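Local coordinates for protein Dot/Icm T4SS effector (Legionella pneumophila, PDB 6VVE) that acts as a kinase effector of the Dot/Icm type IV secretion system, activated by host inositol hexakisphosphate and binding ADP with manganese, at residues G228-L233 / S267-P272. Sequence-based numbering, arbitrary orientation.
Sequences GKDQWL and SLSDNP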
loop_
_atom_site.group_PDB
_atom_site.type_symbol
_atom_site.label_atom_id
_atom_site.label_comp_id
_atom_site.label_asym_id
_atom_site.label_seq_id
_atom_site.Cartn_x
_atom_site.Cartn_y
_atom_site.Cartn_z
ATOM N N GLY A 228 -1.287 10.855 -6.720
ATOM C CA GLY A 228 -1.021 9.927 -5.635
ATOM C C GLY A 228 -1.599 10.387 -4.311
ATOM O O GLY A 228 -2.159 9.583 -3.565
ATOM N N LYS A 229 -1.480 11.686 -4.005
ATOM C CA LYS A 229 -1.999 12.195 -2.743
ATOM C C LYS A 229 -3.519 12.100 -2.670
ATOM O O LYS A 229 -4.072 12.014 -1.566
ATOM C CB LYS A 229 -1.549 13.640 -2.535
ATOM C CG LYS A 229 -0.073 13.772 -2.145
ATOM C CD LYS A 229 0.239 15.130 -1.533
ATOM C CE LYS A 229 -0.321 15.261 -0.118
ATOM N NZ LYS A 229 0.310 14.305 0.838
ATOM N N ASP A 230 -4.206 12.122 -3.816
ATOM C CA ASP A 230 -5.656 11.987 -3.874
ATOM C C ASP A 230 -6.084 10.592 -4.300
ATOM O O ASP A 230 -7.262 10.372 -4.590
ATOM C CB ASP A 230 -6.252 13.029 -4.831
ATOM C CG ASP A 230 -6.035 14.462 -4.336
ATOM O OD1 ASP A 230 -5.723 14.637 -3.132
ATOM O OD2 ASP A 230 -6.171 15.406 -5.150
ATOM N N GLN A 231 -5.146 9.649 -4.354
ATOM C CA GLN A 231 -5.449 8.286 -4.776
ATOM C C GLN A 231 -6.648 7.729 -4.026
ATOM O O GLN A 231 -7.586 7.195 -4.635
ATOM C CB GLN A 231 -4.207 7.418 -4.541
ATOM C CG GLN A 231 -4.215 6.062 -5.174
ATOM C CD GLN A 231 -2.880 5.366 -5.003
ATOM O OE1 GLN A 231 -2.469 5.050 -3.886
ATOM N NE2 GLN A 231 -2.181 5.162 -6.106
ATOM N N TRP A 232 -6.623 7.837 -2.697
ATOM C CA TRP A 232 -7.695 7.297 -1.867
ATOM C C TRP A 232 -9.063 7.787 -2.328
ATOM O O TRP A 232 -10.052 7.042 -2.277
ATOM C CB TRP A 232 -7.465 7.703 -0.407
ATOM C CG TRP A 232 -7.526 9.187 -0.223
ATOM C CD1 TRP A 232 -6.503 10.076 -0.388
ATOM C CD2 TRP A 232 -8.671 9.958 0.150
ATOM N NE1 TRP A 232 -6.945 11.359 -0.145
ATOM C CE2 TRP A 232 -8.274 11.308 0.189
ATOM C CE3 TRP A 232 -9.998 9.640 0.440
ATOM C CZ2 TRP A 232 -9.154 12.334 0.529
ATOM C CZ3 TRP A 232 -10.874 10.667 0.782
ATOM C CH2 TRP A 232 -10.447 11.992 0.818
ATOM N N LEU A 233 -9.141 9.043 -2.776
ATOM C CA LEU A 233 -10.423 9.604 -3.187
ATOM C C LEU A 233 -10.917 8.964 -4.474
ATOM O O LEU A 233 -12.128 8.728 -4.629
ATOM C CB LEU A 233 -10.292 11.114 -3.354
ATOM C CG LEU A 233 -11.549 11.906 -3.699
ATOM C CD1 LEU A 233 -12.533 11.881 -2.548
ATOM C CD2 LEU A 233 -11.180 13.348 -4.071
ATOM N N SER A 267 -3.134 19.259 -4.393
ATOM C CA SER A 267 -4.021 18.117 -4.258
ATOM C C SER A 267 -5.234 18.507 -3.424
ATOM O O SER A 267 -5.174 19.423 -2.598
ATOM C CB SER A 267 -3.301 16.936 -3.604
ATOM O OG SER A 267 -2.855 17.263 -2.289
ATOM N N LEU A 268 -6.345 17.808 -3.658
ATOM C CA LEU A 268 -7.552 18.068 -2.891
ATOM C C LEU A 268 -7.346 17.759 -1.417
ATOM O O LEU A 268 -7.918 18.439 -0.555
ATOM C CB LEU A 268 -8.714 17.248 -3.444
ATOM C CG LEU A 268 -9.091 17.528 -4.896
ATOM C CD1 LEU A 268 -10.070 16.485 -5.409
ATOM C CD2 LEU A 268 -9.684 18.919 -5.034
ATOM N N SER A 269 -6.525 16.750 -1.107
ATOM C CA SER A 269 -6.330 16.352 0.285
ATOM C C SER A 269 -5.633 17.437 1.094
ATOM O O SER A 269 -5.875 17.557 2.302
ATOM C CB SER A 269 -5.536 15.045 0.348
ATOM O OG SER A 269 -6.235 14.003 -0.325
ATOM N N ASP A 270 -4.778 18.236 0.457
ATOM C CA ASP A 270 -4.134 19.358 1.126
ATOM C C ASP A 270 -5.077 20.537 1.340
ATOM O O ASP A 270 -4.651 21.557 1.897
ATOM C CB ASP A 270 -2.917 19.826 0.326
ATOM C CG ASP A 270 -1.784 18.814 0.331
ATOM O OD1 ASP A 270 -1.577 18.151 1.370
ATOM O OD2 ASP A 270 -1.101 18.682 -0.710
ATOM N N ASN A 271 -6.332 20.430 0.908
ATOM C CA ASN A 271 -7.305 21.517 1.022
ATOM C C ASN A 271 -8.625 20.934 1.502
ATOM O O ASN A 271 -9.553 20.716 0.715
ATOM C CB ASN A 271 -7.483 22.243 -0.315
ATOM C CG ASN A 271 -6.205 22.893 -0.799
ATOM O OD1 ASN A 271 -5.988 24.090 -0.591
ATOM N ND2 ASN A 271 -5.344 22.107 -1.449
ATOM N N PRO A 272 -8.741 20.659 2.802
ATOM C CA PRO A 272 -10.007 20.103 3.317
ATOM C C PRO A 272 -11.222 20.951 2.971
ATOM O O PRO A 272 -12.324 20.403 2.798
ATOM C CB PRO A 272 -9.771 20.040 4.836
ATOM C CG PRO A 272 -8.286 19.949 4.986
ATOM C CD PRO A 272 -7.706 20.767 3.850
HETATM O O HOH W 1 -0.701 16.294 2.727
#
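The indole of Trp232 meets Ser269 at its edge: NE1 donates to Ser269 OG at 2.7 Å, only 6° out of the ring plane. One face of the ring carries CB of Leu233, and the cation-pi partner Lys170 comes from helix 159-174. The second flat group is the carboxylate of Asp230; with CG anti to its carbonyl carbon (chi1 -65°), it swings out to the turn. Its two oxygens take successive amides: OD2 receives Leu268 N through its syn lone pair at 2.8 Å, while OD1 receives Ser269 N at 3.0 Å, 28° off the carboxylate plane. Tyr260 OH adds a second bond to OD2. Beside this, Leu233 CD2 packs 3.6 Å from Leu268 CD1, the two side chains crossing at about a right angle. Lys229 bends over Ser267, its CE 3.5 Å from Asp270 OD1; NZ bonds to Asn173 O, and a water that NZ reaches only weakly donates to Asp270 OD1. Thus the break between helices 219-229 and 231-239 holds a type I beta turn, Leu268 to Asn271, whose leading amides are bound by an aspartate, outside the ADP pocket in a helical region consistent with a kinase C-lobe.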